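Local coordinates for protein prophenoloxidase b (Marsupenaeus japonicus, PDB 3WKY) that probably acts as a type 3 copper oxidoreductase, the hemolymph precursor of a phenoloxidase that hydroxylates monophenols and oxidises o-diphenols, at residues A[194-199]-A[387-392]; A[200-205]-A[220-225]; A[552-557]-A[615-620]. All blocks are in the same frame, centred on the assembly; numbering follows the deposited sequence. Where two conformers were deposited one is given.

Contact 1. Residues A[194-199]-A[387-392]; sequences NLNSFH and AVRDPV. With CUO (Cu2-o2 cluster), chain J.
N196 and V388 mark the nearest backbone approach, 6.1 Å between their CA atoms, where the helical segment 194-199 meets the bend 387-389 just before the helix containing V392. V388 carries most of the apolar contact, and its two methyls serve different partners. With CG1 anti to the backbone N (chi1 173°), that branch reaches L195, CG1 to CD2 being 3.8 Å, while V388 CG2 lies over one face of the H199 imidazole, 3.9 Å from the ring centroid and 16° off the normal, a CH-pi contact. H199 is a first-shell ligand of the dinuclear copper site: its NE2 is 2.2 Å from the copper atom CU1 of the bound cluster, which H203 and H226 also bind. The second ring nitrogen, ND1, is hydrogen-bonded to V384 O, which, with the copper bond at NE2, probably fixes the ring's rotation, V388 packing on a face. N196 works through water: one molecule donates to its OD1 at 2.8 Å and accepts from V388 N at 3.0 Å, while ND2 turns back to R190 O and D192 O. Further along, D390 N-caps the following helix, V392 N bonding to its OD1 at 2.9 Å, and pairs with R274. Helix 218-239 packs on H199 through M225, and helix 391-409 brings F393 edge-to-face with the same imidazole, with F393 and F394 also against V388.

Contact 2. Residues A[200-205]-A[220-225]; sequences WHWHLS and ELFYYM. With CUO (Cu2-o2 cluster), chain J.
W202 is the hub of an antiparallel helix pair in the copper-containing domain, the arrangement through which type 3 copper proteins bring histidines from a helical bundle to their metals; the axes of 200-205 and 220-225 run at 171° and approach to 11.8 Å. The indole reaches across this gap because CG is anti to the backbone N (chi1 -169°), and each of its sides has a different partner. Over one face lies the M225 methyl, CE being 3.5 Å from W202 CG. M225 SD stands above the five-membered ring at 4.8 Å from its centroid, a rather distant Met-aromatic contact; the bends at chi2 and chi3 carry the methyl back over the ring, the methionine running antiparallel to the indole. L221 instead meets the indole in its plane: CG comes to the edge, and L221 CD2 is 3.8 Å from W202 NE1, which is hydrogen-bonded to F618 O. The far corner, CH2, abuts F222 at CB, 3.8 Å away, and lies in the plane of the phenyl ring, at its edge, the two side chains crossing nearly at a right angle. Within its own helix W202 also covers a face of H203, with CE3 3.5 Å above the imidazole plane and over its centre. Replacing W202 with an alanine is likely to leave the H203 ring without that backing, open a gap between the helices that M225 and F222 now line, and deprive F618 O of the indole N-H. H203 is a copper ligand, and the packing of W202 on it probably helps hold its ring: H203 NE2 lies 2.3 Å from the copper atom CU1 of the cluster, and its CE1 comes within 4.4 Å of F222 CE1.

Contact 3. Residues A[552-557]-A[615-620]; sequences SSILST and SSSFCG
The S616 hydroxyl donates to I554 O at 2.7 Å from well above the carbonyl plane, 54° out of it, instead of along a lone pair, and at the same time accepts from F618 N. That second bond, 3.1 Å from F618 N to S616 OG, makes an ST turn, and S552 forms another by taking I554 N on its OG; each of these two irregular loops of the Ig-like domain is thus braced internally by a serine. Residues S552 to L555 in addition form a type I beta turn, closed by L555 N to S552 O. S616 can serve both sides because its OG is anti to the backbone N (chi1 170°), reaching the opposing carbonyl while staying near the amide two residues on. The main-chain link is more regular: S617 N donates to S553 O at 2.8 Å with an N-H...O angle of 164°, so adjacent carbonyls of one turn are gripped by adjacent residues of the other loop. The S553 and S617 hydroxyls, 3.9 Å apart from OG to OG, converge on E529, whose OE2 hydrogen-bonds to both, tying the loops to strand 528-534. The apolar part is a single pair: I554 and F618 extend alongside each other, and I554 lays CG2 over a face of the F618 ring, 3.7 Å from CZ, a CH-pi contact. M225 and N228 of helix 218-239 also touch that phenylalanine, and the C619-C572 disulfide ties the loop to a third piece of chain. Within 615-620, S616 O accepts from both C619 N and G620 N, each at 2.9 Å.

How the contacts relate
Contacts 1 and 2 share helix 193-205 and touch the same copper cluster, their centres 13 Å apart; along the chain contact 2 is nested inside the loop that contact 1 closes. Contact 3 follows both in sequence and belongs to the Ig-like part of the chain, yet its centre is about 11 Å from that of contact 2 and 18 Å from that of contact 1. A probable hydrogen bond joins contacts 2 and 3, W202 NE1 to F618 O at 2.7 Å, and L221 packs on the same carbonyl. F198, next to the copper ligand H199, touches M225, F618 and C619. The Ig-like loops therefore pack against helices 193-205 and 218-239, which carry copper ligands.

Contact 1. Residues A[194-199]-A[387-392]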
loop_
_atom_site.group_PDB
_atom_site.type_symbol
_atom_site.label_atom_id
_atom_site.label_comp_id
_atom_site.label_asym_id
_atom_site.label_seq_id
_atom_site.Cartn_x
_atom_site.Cartn_y
_atom_site.Cartn_z
ATOM N N ASN A 194 18.564 -5.913 -38.653
ATOM C CA ASN A 194 20.018 -5.979 -38.639
ATOM C C ASN A 194 20.586 -5.824 -37.228
ATOM O O ASN A 194 21.590 -6.448 -36.874
ATOM C CB ASN A 194 20.609 -4.913 -39.560
ATOM C CG ASN A 194 20.263 -5.149 -41.021
ATOM O OD1 ASN A 194 20.307 -6.276 -41.507
ATOM N ND2 ASN A 194 19.903 -4.080 -41.724
ATOM N N LEU A 195 19.945 -4.992 -36.417
ATOM C CA LEU A 195 20.397 -4.817 -35.039
ATOM C C LEU A 195 20.171 -6.082 -34.223
ATOM O O LEU A 195 21.039 -6.503 -33.445
ATOM C CB LEU A 195 19.679 -3.638 -34.387
ATOM C CG LEU A 195 20.192 -3.283 -32.989
ATOM C CD1 LEU A 195 21.656 -2.842 -33.041
ATOM C CD2 LEU A 195 19.331 -2.179 -32.388
ATOM N N ASN A 196 18.992 -6.679 -34.384
ATOM C CA ASN A 196 18.703 -7.938 -33.717
ATOM C C ASN A 196 19.628 -9.068 -34.179
ATOM O O ASN A 196 20.054 -9.884 -33.368
ATOM C CB ASN A 196 17.226 -8.316 -33.881
ATOM C CG ASN A 196 16.328 -7.521 -32.960
ATOM O OD1 ASN A 196 16.051 -7.948 -31.831
ATOM N ND2 ASN A 196 15.874 -6.355 -33.422
ATOM N N SER A 197 19.952 -9.095 -35.469
ATOM C CA SER A 197 20.911 -10.080 -35.987
ATOM C C SER A 197 22.320 -9.855 -35.449
ATOM O O SER A 197 23.030 -10.812 -35.149
ATOM C CB SER A 197 20.928 -10.060 -37.519
ATOM O OG SER A 197 19.670 -10.476 -38.018
ATOM N N PHE A 198 22.722 -8.592 -35.343
ATOM C CA PHE A 198 24.012 -8.251 -34.745
ATOM C C PHE A 198 24.089 -8.795 -33.317
ATOM O O PHE A 198 25.103 -9.344 -32.890
ATOM C CB PHE A 198 24.225 -6.737 -34.764
ATOM C CG PHE A 198 25.277 -6.259 -33.801
ATOM C CD1 PHE A 198 26.623 -6.525 -34.033
ATOM C CD2 PHE A 198 24.919 -5.539 -32.665
ATOM C CE1 PHE A 198 27.597 -6.086 -33.149
ATOM C CE2 PHE A 198 25.890 -5.087 -31.773
ATOM C CZ PHE A 198 27.227 -5.360 -32.014
ATOM N N HIS A 199 23.000 -8.649 -32.571
ATOM C CA HIS A 199 22.977 -9.158 -31.217
ATOM C C HIS A 199 23.183 -10.687 -31.167
ATOM O O HIS A 199 23.929 -11.205 -30.335
ATOM C CB HIS A 199 21.657 -8.758 -30.559
ATOM C CG HIS A 199 21.676 -8.876 -29.083
ATOM N ND1 HIS A 199 20.896 -9.780 -28.397
ATOM C CD2 HIS A 199 22.391 -8.208 -28.148
ATOM C CE1 HIS A 199 21.129 -9.666 -27.106
ATOM N NE2 HIS A 199 22.016 -8.706 -26.933
ATOM N N ALA A 387 15.670 -10.311 -28.231
ATOM C CA ALA A 387 15.569 -9.570 -26.962
ATOM C C ALA A 387 15.625 -8.053 -27.118
ATOM O O ALA A 387 14.929 -7.326 -26.406
ATOM C CB ALA A 387 16.627 -10.043 -25.964
ATOM N N VAL A 388 16.434 -7.570 -28.064
ATOM C CA VAL A 388 16.583 -6.124 -28.282
ATOM C C VAL A 388 15.258 -5.426 -28.656
ATOM O O VAL A 388 15.076 -4.238 -28.382
ATOM C CB VAL A 388 17.702 -5.851 -29.319
ATOM C CG1 VAL A 388 17.784 -4.364 -29.708
ATOM C CG2 VAL A 388 19.041 -6.316 -28.751
ATOM N N ARG A 389 14.322 -6.168 -29.245
ATOM C CA ARG A 389 12.995 -5.636 -29.574
ATOM C C ARG A 389 12.262 -5.038 -28.367
ATOM O O ARG A 389 11.512 -4.072 -28.508
ATOM C CB ARG A 389 12.096 -6.741 -30.159
ATOM C CG ARG A 389 12.571 -7.327 -31.507
ATOM C CD ARG A 389 11.663 -8.490 -31.940
ATOM N NE ARG A 389 10.265 -8.090 -32.132
ATOM C CZ ARG A 389 9.725 -7.768 -33.308
ATOM N NH1 ARG A 389 10.464 -7.763 -34.416
ATOM N NH2 ARG A 389 8.443 -7.439 -33.378
ATOM N N ASP A 390 12.463 -5.636 -27.195
ATOM C CA ASP A 390 11.658 -5.317 -26.004
ATOM C C ASP A 390 12.217 -4.071 -25.331
ATOM O O ASP A 390 13.416 -4.009 -25.062
ATOM C CB ASP A 390 11.720 -6.515 -25.039
ATOM C CG ASP A 390 10.655 -6.477 -23.950
ATOM O OD1 ASP A 390 10.343 -5.381 -23.428
ATOM O OD2 ASP A 390 10.151 -7.567 -23.581
ATOM N N PRO A 391 11.365 -3.056 -25.061
ATOM C CA PRO A 391 11.905 -1.886 -24.349
ATOM C C PRO A 391 12.599 -2.247 -23.033
ATOM O O PRO A 391 13.535 -1.554 -22.620
ATOM C CB PRO A 391 10.666 -1.004 -24.099
ATOM C CG PRO A 391 9.462 -1.966 -24.270
ATOM C CD PRO A 391 9.926 -2.908 -25.361
ATOM N N VAL A 392 12.161 -3.323 -22.381
ATOM C CA VAL A 392 12.788 -3.686 -21.118
ATOM C C VAL A 392 14.223 -4.179 -21.302
ATOM O O VAL A 392 15.003 -4.178 -20.349
ATOM C CB VAL A 392 11.953 -4.706 -20.307
ATOM C CG1 VAL A 392 12.261 -6.155 -20.738
ATOM C CG2 VAL A 392 12.229 -4.535 -18.822
HETATM CU CU1 CUO J . 23.336 -8.960 -25.205
HETATM CU CU2 CUO J . 21.517 -9.035 -22.097
HETATM O O1 CUO J . 22.830 -9.707 -23.422
HETATM O O2 CUO J . 21.388 -9.517 -24.221
HETATM O O HOH W 1 18.006 -9.031 -30.150
#

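Contact 2. Residues A[200-205]-A[220-225]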
loop_
_atom_site.group_PDB
_atom_site.type_symbol
_atom_site.label_atom_id
_atom_site.label_comp_id
_atom_site.label_asym_id
_atom_site.label_seq_id
_atom_site.Cartn_x
_atom_site.Cartn_y
_atom_site.Cartn_z
ATOM N N TRP A 200 22.511 -11.408 -32.057
ATOM C CA TRP A 200 22.734 -12.848 -32.220
ATOM C C TRP A 200 24.213 -13.138 -32.532
ATOM O O TRP A 200 24.855 -13.964 -31.869
ATOM C CB TRP A 200 21.807 -13.343 -33.332
ATOM C CG TRP A 200 22.067 -14.692 -33.992
ATOM C CD1 TRP A 200 22.917 -14.947 -35.045
ATOM C CD2 TRP A 200 21.372 -15.928 -33.736
ATOM N NE1 TRP A 200 22.822 -16.273 -35.421
ATOM C CE2 TRP A 200 21.877 -16.892 -34.641
ATOM C CE3 TRP A 200 20.377 -16.314 -32.825
ATOM C CZ2 TRP A 200 21.436 -18.220 -34.646
ATOM C CZ3 TRP A 200 19.934 -17.648 -32.831
ATOM C CH2 TRP A 200 20.466 -18.579 -33.739
ATOM N N HIS A 201 24.749 -12.448 -33.530
ATOM C CA HIS A 201 26.154 -12.639 -33.889
ATOM C C HIS A 201 27.103 -12.361 -32.741
ATOM O O HIS A 201 28.061 -13.119 -32.514
ATOM C CB HIS A 201 26.520 -11.803 -35.114
ATOM C CG HIS A 201 26.112 -12.449 -36.399
ATOM N ND1 HIS A 201 26.883 -13.414 -37.018
ATOM C CD2 HIS A 201 25.014 -12.287 -37.175
ATOM C CE1 HIS A 201 26.276 -13.814 -38.123
ATOM N NE2 HIS A 201 25.141 -13.150 -38.241
ATOM N N TRP A 202 26.847 -11.281 -32.009
ATOM C CA TRP A 202 27.744 -10.945 -30.913
ATOM C C TRP A 202 27.811 -12.087 -29.912
ATOM O O TRP A 202 28.890 -12.486 -29.457
ATOM C CB TRP A 202 27.364 -9.621 -30.219
ATOM C CG TRP A 202 28.477 -9.208 -29.294
ATOM C CD1 TRP A 202 29.539 -8.385 -29.595
ATOM C CD2 TRP A 202 28.698 -9.681 -27.963
ATOM N NE1 TRP A 202 30.388 -8.300 -28.510
ATOM C CE2 TRP A 202 29.890 -9.090 -27.498
ATOM C CE3 TRP A 202 27.994 -10.547 -27.110
ATOM C CZ2 TRP A 202 30.399 -9.337 -26.215
ATOM C CZ3 TRP A 202 28.498 -10.790 -25.838
ATOM C CH2 TRP A 202 29.685 -10.185 -25.402
ATOM N N HIS A 203 26.652 -12.622 -29.546
ATOM C CA HIS A 203 26.635 -13.643 -28.522
ATOM C C HIS A 203 27.106 -15.000 -29.006
ATOM O O HIS A 203 27.471 -15.846 -28.198
ATOM C CB HIS A 203 25.256 -13.746 -27.886
ATOM C CG HIS A 203 25.007 -12.666 -26.891
ATOM N ND1 HIS A 203 25.535 -12.698 -25.620
ATOM C CD2 HIS A 203 24.313 -11.509 -26.988
ATOM C CE1 HIS A 203 25.165 -11.611 -24.969
ATOM N NE2 HIS A 203 24.430 -10.876 -25.779
ATOM N N LEU A 204 27.093 -15.205 -30.313
ATOM C CA LEU A 204 27.580 -16.474 -30.842
ATOM C C LEU A 204 29.064 -16.385 -31.186
ATOM O O LEU A 204 29.753 -17.407 -31.262
ATOM C CB LEU A 204 26.715 -16.947 -32.011
ATOM C CG LEU A 204 25.343 -17.451 -31.526
ATOM C CD1 LEU A 204 24.413 -17.751 -32.686
ATOM C CD2 LEU A 204 25.497 -18.685 -30.639
ATOM N N SER A 205 29.558 -15.158 -31.365
ATOM C CA SER A 205 30.994 -14.924 -31.499
ATOM C C SER A 205 31.659 -14.913 -30.127
ATOM O O SER A 205 32.792 -15.371 -29.967
ATOM C CB SER A 205 31.240 -13.587 -32.191
ATOM O OG SER A 205 32.626 -13.376 -32.413
ATOM N N GLU A 220 35.102 -7.797 -20.621
ATOM C CA GLU A 220 35.176 -6.385 -20.915
ATOM C C GLU A 220 34.437 -6.053 -22.213
ATOM O O GLU A 220 33.790 -5.000 -22.327
ATOM C CB GLU A 220 36.647 -5.932 -20.988
ATOM C CG GLU A 220 36.796 -4.475 -21.346
ATOM C CD GLU A 220 38.246 -4.059 -21.366
ATOM O OE1 GLU A 220 39.104 -4.963 -21.214
ATOM O OE2 GLU A 220 38.523 -2.841 -21.505
ATOM N N LEU A 221 34.523 -6.946 -23.197
ATOM C CA LEU A 221 33.825 -6.729 -24.459
ATOM C C LEU A 221 32.314 -6.798 -24.257
ATOM O O LEU A 221 31.569 -6.077 -24.920
ATOM C CB LEU A 221 34.258 -7.762 -25.504
ATOM C CG LEU A 221 33.932 -7.444 -26.965
ATOM C CD1 LEU A 221 34.796 -6.293 -27.511
ATOM C CD2 LEU A 221 34.108 -8.693 -27.832
ATOM N N PHE A 222 31.872 -7.687 -23.362
ATOM C CA PHE A 222 30.455 -7.733 -22.978
ATOM C C PHE A 222 30.014 -6.349 -22.492
ATOM O O PHE A 222 29.044 -5.779 -23.004
ATOM C CB PHE A 222 30.224 -8.793 -21.914
ATOM C CG PHE A 222 28.835 -8.770 -21.336
ATOM C CD1 PHE A 222 27.761 -9.198 -22.088
ATOM C CD2 PHE A 222 28.615 -8.296 -20.048
ATOM C CE1 PHE A 222 26.466 -9.167 -21.567
ATOM C CE2 PHE A 222 27.315 -8.274 -19.509
ATOM C CZ PHE A 222 26.254 -8.704 -20.270
ATOM N N TYR A 223 30.746 -5.797 -21.529
ATOM C CA TYR A 223 30.509 -4.425 -21.091
ATOM C C TYR A 223 30.497 -3.442 -22.255
ATOM O O TYR A 223 29.565 -2.650 -22.390
ATOM C CB TYR A 223 31.576 -3.991 -20.078
ATOM C CG TYR A 223 31.868 -2.515 -20.124
ATOM C CD1 TYR A 223 30.931 -1.583 -19.676
ATOM C CD2 TYR A 223 33.092 -2.039 -20.607
ATOM C CE1 TYR A 223 31.202 -0.206 -19.719
ATOM C CE2 TYR A 223 33.363 -0.679 -20.649
ATOM C CZ TYR A 223 32.421 0.231 -20.202
ATOM O OH TYR A 223 32.696 1.584 -20.238
ATOM N N TYR A 224 31.537 -3.484 -23.088
ATOM C CA TYR A 224 31.764 -2.429 -24.063
ATOM C C TYR A 224 30.718 -2.409 -25.163
ATOM O O TYR A 224 30.220 -1.348 -25.523
ATOM C CB TYR A 224 33.159 -2.570 -24.676
ATOM C CG TYR A 224 33.566 -1.380 -25.516
ATOM C CD1 TYR A 224 33.626 -0.104 -24.961
ATOM C CD2 TYR A 224 33.912 -1.537 -26.856
ATOM C CE1 TYR A 224 34.031 1.003 -25.727
ATOM C CE2 TYR A 224 34.311 -0.432 -27.632
ATOM C CZ TYR A 224 34.367 0.823 -27.060
ATOM O OH TYR A 224 34.761 1.910 -27.824
ATOM N N MET A 225 30.380 -3.575 -25.708
ATOM C CA MET A 225 29.400 -3.592 -26.774
ATOM C C MET A 225 28.060 -3.109 -26.218
ATOM O O MET A 225 27.378 -2.292 -26.839
ATOM C CB MET A 225 29.272 -4.987 -27.404
ATOM C CG MET A 225 28.235 -5.043 -28.546
ATOM S SD MET A 225 26.497 -5.125 -27.973
ATOM C CE MET A 225 26.190 -6.878 -28.074
HETATM CU CU1 CUO J . 23.336 -8.960 -25.205
HETATM CU CU2 CUO J . 21.517 -9.035 -22.097
HETATM O O1 CUO J . 22.830 -9.707 -23.422
HETATM O O2 CUO J . 21.388 -9.517 -24.221
#

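Contact 3. Residues A[552-557]-A[615-620]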
loop_
_atom_site.group_PDB
_atom_site.type_symbol
_atom_site.label_atom_id
_atom_site.label_comp_id
_atom_site.label_asym_id
_atom_site.label_seq_id
_atom_site.Cartn_x
_atom_site.Cartn_y
_atom_site.Cartn_z
ATOM N N SER A 552 34.637 2.365 -41.000
ATOM C CA SER A 552 34.622 2.476 -39.534
ATOM C C SER A 552 34.971 1.184 -38.808
ATOM O O SER A 552 34.550 0.098 -39.206
ATOM C CB SER A 552 33.258 2.943 -39.032
ATOM O OG SER A 552 33.232 2.835 -37.620
ATOM N N SER A 553 35.713 1.316 -37.713
ATOM C CA SER A 553 36.075 0.176 -36.884
ATOM C C SER A 553 34.862 -0.580 -36.337
ATOM O O SER A 553 34.973 -1.757 -35.980
ATOM C CB SER A 553 36.921 0.659 -35.714
ATOM O OG SER A 553 36.255 1.704 -35.028
ATOM N N ILE A 554 33.708 0.076 -36.259
ATOM C CA ILE A 554 32.533 -0.603 -35.657
ATOM C C ILE A 554 31.803 -1.502 -36.659
ATOM O O ILE A 554 30.955 -2.315 -36.281
ATOM C CB ILE A 554 31.537 0.381 -35.005
ATOM C CG1 ILE A 554 30.764 1.153 -36.078
ATOM C CG2 ILE A 554 32.268 1.312 -33.997
ATOM C CD1 ILE A 554 29.745 2.152 -35.519
ATOM N N LEU A 555 32.144 -1.365 -37.936
ATOM C CA LEU A 555 31.568 -2.202 -38.989
ATOM C C LEU A 555 32.494 -3.384 -39.278
ATOM O O LEU A 555 33.680 -3.338 -38.959
ATOM C CB LEU A 555 31.374 -1.374 -40.263
ATOM C CG LEU A 555 30.533 -0.105 -40.106
ATOM C CD1 LEU A 555 30.509 0.716 -41.394
ATOM C CD2 LEU A 555 29.097 -0.475 -39.672
ATOM N N SER A 556 31.959 -4.448 -39.869
ATOM C CA SER A 556 32.809 -5.553 -40.307
ATOM C C SER A 556 33.348 -5.197 -41.699
ATOM O O SER A 556 33.692 -4.050 -41.958
ATOM C CB SER A 556 32.017 -6.859 -40.368
ATOM O OG SER A 556 30.948 -6.747 -41.286
ATOM N N THR A 557 33.386 -6.171 -42.600
ATOM C CA THR A 557 33.809 -5.907 -43.976
ATOM C C THR A 557 32.692 -6.190 -44.978
ATOM O O THR A 557 32.489 -5.432 -45.929
ATOM C CB THR A 557 35.045 -6.729 -44.350
ATOM O OG1 THR A 557 34.813 -8.105 -44.030
ATOM C CG2 THR A 557 36.263 -6.233 -43.580
ATOM N N SER A 615 37.301 -7.356 -38.402
ATOM C CA SER A 615 36.104 -7.625 -37.610
ATOM C C SER A 615 35.654 -6.341 -36.900
ATOM O O SER A 615 36.464 -5.432 -36.699
ATOM C CB SER A 615 36.380 -8.726 -36.586
ATOM O OG SER A 615 37.264 -8.266 -35.579
ATOM N N SER A 616 34.373 -6.254 -36.538
ATOM C CA SER A 616 33.886 -5.092 -35.781
ATOM C C SER A 616 34.597 -4.989 -34.433
ATOM O O SER A 616 34.792 -5.997 -33.754
ATOM C CB SER A 616 32.376 -5.180 -35.555
ATOM O OG SER A 616 31.934 -4.191 -34.628
ATOM N N SER A 617 34.977 -3.777 -34.039
ATOM C CA SER A 617 35.604 -3.565 -32.737
ATOM C C SER A 617 34.659 -3.944 -31.581
ATOM O O SER A 617 35.106 -4.198 -30.457
ATOM C CB SER A 617 36.050 -2.114 -32.591
ATOM O OG SER A 617 34.961 -1.243 -32.817
ATOM N N PHE A 618 33.360 -3.971 -31.853
ATOM C CA PHE A 618 32.392 -4.385 -30.828
ATOM C C PHE A 618 32.385 -5.909 -30.658
ATOM O O PHE A 618 31.955 -6.424 -29.618
ATOM C CB PHE A 618 30.972 -3.931 -31.202
ATOM C CG PHE A 618 30.755 -2.434 -31.155
ATOM C CD1 PHE A 618 31.584 -1.610 -30.413
ATOM C CD2 PHE A 618 29.688 -1.863 -31.840
ATOM C CE1 PHE A 618 31.369 -0.230 -30.365
ATOM C CE2 PHE A 618 29.458 -0.485 -31.796
ATOM C CZ PHE A 618 30.308 0.332 -31.048
ATOM N N CYS A 619 32.854 -6.623 -31.682
ATOM C CA CYS A 619 32.782 -8.087 -31.720
ATOM C C CYS A 619 34.122 -8.746 -31.410
ATOM O O CYS A 619 34.179 -9.864 -30.888
ATOM C CB CYS A 619 32.316 -8.551 -33.102
ATOM S SG CYS A 619 30.698 -7.918 -33.606
ATOM N N GLY A 620 35.206 -8.061 -31.755
ATOM C CA GLY A 620 36.528 -8.635 -31.581
ATOM C C GLY A 620 36.793 -9.778 -32.550
ATOM O O GLY A 620 35.967 -10.072 -33.424
#